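Local coordinates for protein 1-pyrroline-5-carboxylate dehydrogenase (Thermus thermophilus, PDB 1UZB) that probably catalyses the NAD-dependent oxidation of the semialdehyde formed from 1-pyrroline-5-carboxylate to glutamate, at residues Leu56-Pro61 / Leu360-Ser365; Leu120-Gly125 / Pro353-Pro358. All blocks are in the same frame, centred on the assembly; numbering follows the deposited sequence.

Contact 1. Residues Leu56-Pro61 / Leu360-Ser365; sequences LNPSAP and LGPVVS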
loop_
_atom_site.group_PDB
_atom_site.type_symbol
_atom_site.label_atom_id
_atom_site.label_comp_id
_atom_site.label_asym_id
_atom_site.label_seq_id
_atom_site.Cartn_x
_atom_site.Cartn_y
_atom_site.Cartn_z
ATOM N N LEU A 56 6.090 -47.596 -24.511
ATOM C CA LEU A 56 7.031 -48.576 -23.987
ATOM C C LEU A 56 7.831 -48.110 -22.779
ATOM O O LEU A 56 7.960 -46.914 -22.515
ATOM C CB LEU A 56 8.004 -48.989 -25.092
ATOM C CG LEU A 56 7.377 -49.490 -26.396
ATOM C CD1 LEU A 56 8.467 -49.767 -27.415
ATOM C CD2 LEU A 56 6.563 -50.742 -26.124
ATOM N N ASN A 57 8.363 -49.081 -22.048
ATOM C CA ASN A 57 9.191 -48.829 -20.875
ATOM C C ASN A 57 10.619 -48.702 -21.410
ATOM O O ASN A 57 11.196 -49.679 -21.874
ATOM C CB ASN A 57 9.084 -50.023 -19.923
ATOM C CG ASN A 57 9.979 -49.896 -18.711
ATOM O OD1 ASN A 57 10.807 -48.992 -18.620
ATOM N ND2 ASN A 57 9.825 -50.820 -17.771
ATOM N N PRO A 58 11.214 -47.501 -21.351
ATOM C CA PRO A 58 12.581 -47.336 -21.863
ATOM C C PRO A 58 13.644 -48.142 -21.124
ATOM O O PRO A 58 14.759 -48.308 -21.623
ATOM C CB PRO A 58 12.809 -45.828 -21.773
ATOM C CG PRO A 58 11.960 -45.428 -20.597
ATOM C CD PRO A 58 10.691 -46.232 -20.815
ATOM N N SER A 59 13.303 -48.636 -19.938
ATOM C CA SER A 59 14.229 -49.443 -19.152
ATOM C C SER A 59 14.161 -50.910 -19.579
ATOM O O SER A 59 15.059 -51.695 -19.279
ATOM C CB SER A 59 13.910 -49.327 -17.658
ATOM O OG SER A 59 14.177 -48.018 -17.184
ATOM N N ALA A 60 13.085 -51.259 -20.277
ATOM C CA ALA A 60 12.844 -52.616 -20.780
ATOM C C ALA A 60 11.780 -52.439 -21.863
ATOM O O ALA A 60 10.601 -52.722 -21.642
ATOM C CB ALA A 60 12.322 -53.508 -19.659
ATOM N N PRO A 61 12.193 -51.975 -23.055
ATOM C CA PRO A 61 11.296 -51.730 -24.191
ATOM C C PRO A 61 10.386 -52.839 -24.694
ATOM O O PRO A 61 9.546 -52.590 -25.552
ATOM C CB PRO A 61 12.240 -51.197 -25.270
ATOM C CG PRO A 61 13.531 -51.856 -24.950
ATOM C CD PRO A 61 13.597 -51.756 -23.445
ATOM N N LEU A 360 21.253 -42.706 -12.929
ATOM C CA LEU A 360 20.775 -42.489 -14.290
ATOM C C LEU A 360 19.951 -43.664 -14.778
ATOM O O LEU A 360 20.341 -44.819 -14.614
ATOM C CB LEU A 360 21.925 -42.307 -15.282
ATOM C CG LEU A 360 22.596 -40.944 -15.431
ATOM C CD1 LEU A 360 23.587 -40.745 -14.301
ATOM C CD2 LEU A 360 23.312 -40.876 -16.770
ATOM N N GLY A 361 18.801 -43.359 -15.359
ATOM C CA GLY A 361 17.971 -44.392 -15.935
ATOM C C GLY A 361 18.375 -44.415 -17.402
ATOM O O GLY A 361 19.479 -43.991 -17.743
ATOM N N PRO A 362 17.506 -44.896 -18.296
ATOM C CA PRO A 362 17.779 -44.969 -19.734
ATOM C C PRO A 362 17.353 -43.678 -20.421
ATOM O O PRO A 362 16.637 -42.868 -19.831
ATOM C CB PRO A 362 16.891 -46.117 -20.172
ATOM C CG PRO A 362 15.652 -45.846 -19.362
ATOM C CD PRO A 362 16.205 -45.512 -17.981
ATOM N N VAL A 363 17.796 -43.469 -21.657
ATOM C CA VAL A 363 17.321 -42.302 -22.383
ATOM C C VAL A 363 15.911 -42.734 -22.797
ATOM O O VAL A 363 15.582 -43.925 -22.756
ATOM C CB VAL A 363 18.224 -41.924 -23.585
ATOM C CG1 VAL A 363 19.555 -41.396 -23.064
ATOM C CG2 VAL A 363 18.444 -43.110 -24.495
ATOM N N VAL A 364 15.079 -41.782 -23.196
ATOM C CA VAL A 364 13.678 -42.074 -23.476
ATOM C C VAL A 364 13.240 -43.016 -24.595
ATOM O O VAL A 364 12.193 -43.655 -24.476
ATOM C CB VAL A 364 12.881 -40.749 -23.612
ATOM C CG1 VAL A 364 12.997 -40.199 -25.023
ATOM C CG2 VAL A 364 11.431 -40.970 -23.214
ATOM N N SER A 365 14.012 -43.126 -25.667
ATOM C CA SER A 365 13.592 -43.987 -26.771
ATOM C C SER A 365 14.758 -44.465 -27.609
ATOM O O SER A 365 15.882 -43.997 -27.450
ATOM C CB SER A 365 12.631 -43.224 -27.681
ATOM O OG SER A 365 13.311 -42.144 -28.306
#
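Pro58 and Pro362 meet ring against ring. The apolar contact runs from CB of Pro58 to CG of Pro362, 3.7 Å, and the two rings lie at a slant to each other. Pro362 also covers backbone: its CB lies 3.4 Å from the carbonyl O of Pro58. The ring of Pro362 thus spans both the side chain and the carbonyl of its partner.

Carbon-to-oxygen packing completes the Pro58 side. Its CB touches two successive carbonyls, Val363 O and Val364 O, each at 3.5 Å. Both valine side chains start away from 56-61, so it is their carbonyls that meet Pro58.

The polar side chain at the interface is Ser59, through OG. It sits 3.3 Å from CD of Pro362. The hydroxyl lies beside the backbone N of its own residue (chi1 -67°), facing the second segment. OG accepts a hydrogen bond from Ala354 N, in the same long loop. No hydrogen bond joins 56-61 to 360-365 directly.

Bonds within 56-61 shape the corner. A type I turn runs from Asn57 to Ala60. Asn57 OD1 accepts from Ser59 N at 2.8 Å, an Asx turn, with the donor above the carbonyl plane, 47° out of it. This fixes the amide group of Asn57, whose ND2 binds Glu63.

The contact is buried. It joins the turn that follows strand 52-57 of a mixed sheet to the loop between helices 332-346 and 366-379. Gln318 and Gln320 hold that loop through its backbone, and Ser365 N-caps helix 366-379 by bonding the N of Gln368.

Contact 2. Residues Leu120-Gly125 / Pro353-Pro358; sequences LVYEVG and PAEENP
Tyr122 reaches Glu355 from the side of helix 113-124. Its CB leaves the helix with the ring beside its own backbone N (chi1 -72°), which carries the hydroxyl across to the second segment. CE2 is the first ring atom to meet Glu355, 3.3 Å from OE2. CZ follows, 3.5 Å from the same oxygen. At the tip, OH donates to OE2 at 2.7 Å, approaching almost in line with the carboxylate's CD-OE2 bond. OE2 lies in the ring plane, at the edge, while the carboxylate is turned 70° from the ring.

Near the C-terminal end of this helix the chain leaves helical geometry at Gly125, with positive phi (70°). A short 3-10 turn, 354-356, packs there, joining the helix to the 347-365 loop of the aldehyde dehydrogenase fold. Ala354 CB sits 3.5 Å from Val121 O and 3.6 Å from Gly125 C. CG1 of Val121 reaches the turn, 3.6 Å from Glu355 N. A phenylalanine in place of Tyr122 would probably leave Glu355 OE2 without this donor and the carboxylate freer to turn. Leu27, Val30 and Arg31 of helix 17-32 touch the tyrosine, and Phe34 meets its ring edge to face.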
loop_
_atom_site.group_PDB
_atom_site.type_symbol
_atom_site.label_atom_id
_atom_site.label_comp_id
_atom_site.label_asym_id
_atom_site.label_seq_id
_atom_site.Cartn_x
_atom_site.Cartn_y
_atom_site.Cartn_z
ATOM N N LEU A 120 5.900 -42.021 -14.126
ATOM C CA LEU A 120 7.022 -41.355 -14.789
ATOM C C LEU A 120 8.246 -42.266 -14.803
ATOM O O LEU A 120 8.988 -42.318 -15.784
ATOM C CB LEU A 120 7.379 -40.054 -14.064
ATOM C CG LEU A 120 6.428 -38.874 -14.267
ATOM C CD1 LEU A 120 6.836 -37.742 -13.341
ATOM C CD2 LEU A 120 6.464 -38.418 -15.720
ATOM N N VAL A 121 8.466 -42.967 -13.695
ATOM C CA VAL A 121 9.590 -43.885 -13.589
ATOM C C VAL A 121 9.530 -44.910 -14.719
ATOM O O VAL A 121 10.507 -45.115 -15.441
ATOM C CB VAL A 121 9.568 -44.625 -12.226
ATOM C CG1 VAL A 121 10.592 -45.750 -12.220
ATOM C CG2 VAL A 121 9.857 -43.642 -11.095
ATOM N N TYR A 122 8.371 -45.543 -14.876
ATOM C CA TYR A 122 8.195 -46.561 -15.904
ATOM C C TYR A 122 8.023 -46.069 -17.334
ATOM O O TYR A 122 8.552 -46.693 -18.256
ATOM C CB TYR A 122 7.015 -47.472 -15.546
ATOM C CG TYR A 122 7.302 -48.401 -14.390
ATOM C CD1 TYR A 122 6.558 -48.336 -13.213
ATOM C CD2 TYR A 122 8.336 -49.334 -14.467
ATOM C CE1 TYR A 122 6.838 -49.178 -12.140
ATOM C CE2 TYR A 122 8.625 -50.178 -13.402
ATOM C CZ TYR A 122 7.871 -50.093 -12.244
ATOM O OH TYR A 122 8.159 -50.927 -11.188
ATOM N N GLU A 123 7.306 -44.964 -17.536
ATOM C CA GLU A 123 7.079 -44.489 -18.899
ATOM C C GLU A 123 8.203 -43.681 -19.543
ATOM O O GLU A 123 8.435 -43.808 -20.750
ATOM C CB GLU A 123 5.776 -43.688 -19.001
ATOM C CG GLU A 123 5.346 -43.504 -20.457
ATOM C CD GLU A 123 4.009 -42.805 -20.630
ATOM O OE1 GLU A 123 3.387 -42.999 -21.699
ATOM O OE2 GLU A 123 3.586 -42.059 -19.717
ATOM N N VAL A 124 8.888 -42.843 -18.764
ATOM C CA VAL A 124 9.974 -42.049 -19.332
ATOM C C VAL A 124 11.345 -42.264 -18.690
ATOM O O VAL A 124 12.298 -41.553 -18.998
ATOM C CB VAL A 124 9.640 -40.530 -19.354
ATOM C CG1 VAL A 124 8.416 -40.286 -20.229
ATOM C CG2 VAL A 124 9.409 -40.013 -17.950
ATOM N N GLY A 125 11.441 -43.243 -17.795
ATOM C CA GLY A 125 12.721 -43.563 -17.190
ATOM C C GLY A 125 13.361 -42.608 -16.206
ATOM O O GLY A 125 14.591 -42.497 -16.157
ATOM N N PRO A 353 17.859 -49.796 -14.722
ATOM C CA PRO A 353 16.406 -49.615 -14.771
ATOM C C PRO A 353 15.971 -48.537 -13.784
ATOM O O PRO A 353 16.372 -48.551 -12.617
ATOM C CB PRO A 353 15.876 -50.989 -14.387
ATOM C CG PRO A 353 16.935 -51.916 -14.927
ATOM C CD PRO A 353 18.214 -51.217 -14.549
ATOM N N ALA A 354 15.142 -47.611 -14.258
ATOM C CA ALA A 354 14.662 -46.508 -13.432
ATOM C C ALA A 354 13.996 -46.949 -12.124
ATOM O O ALA A 354 14.132 -46.279 -11.099
ATOM C CB ALA A 354 13.705 -45.638 -14.248
ATOM N N GLU A 355 13.280 -48.070 -12.155
ATOM C CA GLU A 355 12.605 -48.551 -10.950
ATOM C C GLU A 355 13.580 -48.837 -9.808
ATOM O O GLU A 355 13.195 -48.799 -8.640
ATOM C CB GLU A 355 11.776 -49.805 -11.256
ATOM C CG GLU A 355 12.575 -50.984 -11.792
ATOM C CD GLU A 355 11.753 -52.260 -11.887
ATOM O OE1 GLU A 355 12.319 -53.301 -12.277
ATOM O OE2 GLU A 355 10.546 -52.221 -11.570
ATOM N N GLU A 356 14.836 -49.123 -10.145
ATOM C CA GLU A 356 15.864 -49.402 -9.138
ATOM C C GLU A 356 16.415 -48.122 -8.500
ATOM O O GLU A 356 17.283 -48.177 -7.629
ATOM C CB GLU A 356 17.031 -50.172 -9.764
ATOM C CG GLU A 356 16.687 -51.543 -10.334
ATOM C CD GLU A 356 16.232 -52.531 -9.275
ATOM O OE1 GLU A 356 16.639 -52.380 -8.104
ATOM O OE2 GLU A 356 15.481 -53.469 -9.618
ATOM N N ASN A 357 15.905 -46.975 -8.940
ATOM C CA ASN A 357 16.342 -45.665 -8.455
ATOM C C ASN A 357 17.845 -45.436 -8.607
ATOM O O ASN A 357 18.542 -45.084 -7.653
ATOM C CB ASN A 357 15.930 -45.454 -6.996
ATOM C CG ASN A 357 16.078 -44.010 -6.568
ATOM O OD1 ASN A 357 15.955 -43.101 -7.389
ATOM N ND2 ASN A 357 16.328 -43.787 -5.283
ATOM N N PRO A 358 18.367 -45.629 -9.824
ATOM C CA PRO A 358 19.792 -45.435 -10.092
ATOM C C PRO A 358 20.059 -43.947 -10.269
ATOM O O PRO A 358 19.122 -43.146 -10.299
ATOM C CB PRO A 358 19.986 -46.193 -11.393
ATOM C CG PRO A 358 18.718 -45.859 -12.122
ATOM C CD PRO A 358 17.663 -46.059 -11.048
#

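Overall arrangement
Contacts 1 and 2 share one loop, between helices 332-346 and 366-379. Its 353-358 part meets helix 113-124, and its 360-365 part meets the corner after strand 52-57. Contact 2 is nested within the chain loop closed by contact 1, and their centres are about 7 Å apart. They are coupled directly: Ser59 OG lies 3.1 Å from Ala354 N. Pro58 CD also packs 3.3 Å from Glu123 O. Gln318 ties them further, bonding Gly125 O as well as Gly361 N and Pro362 O. Both contacts are buried packing within the aldehyde dehydrogenase fold.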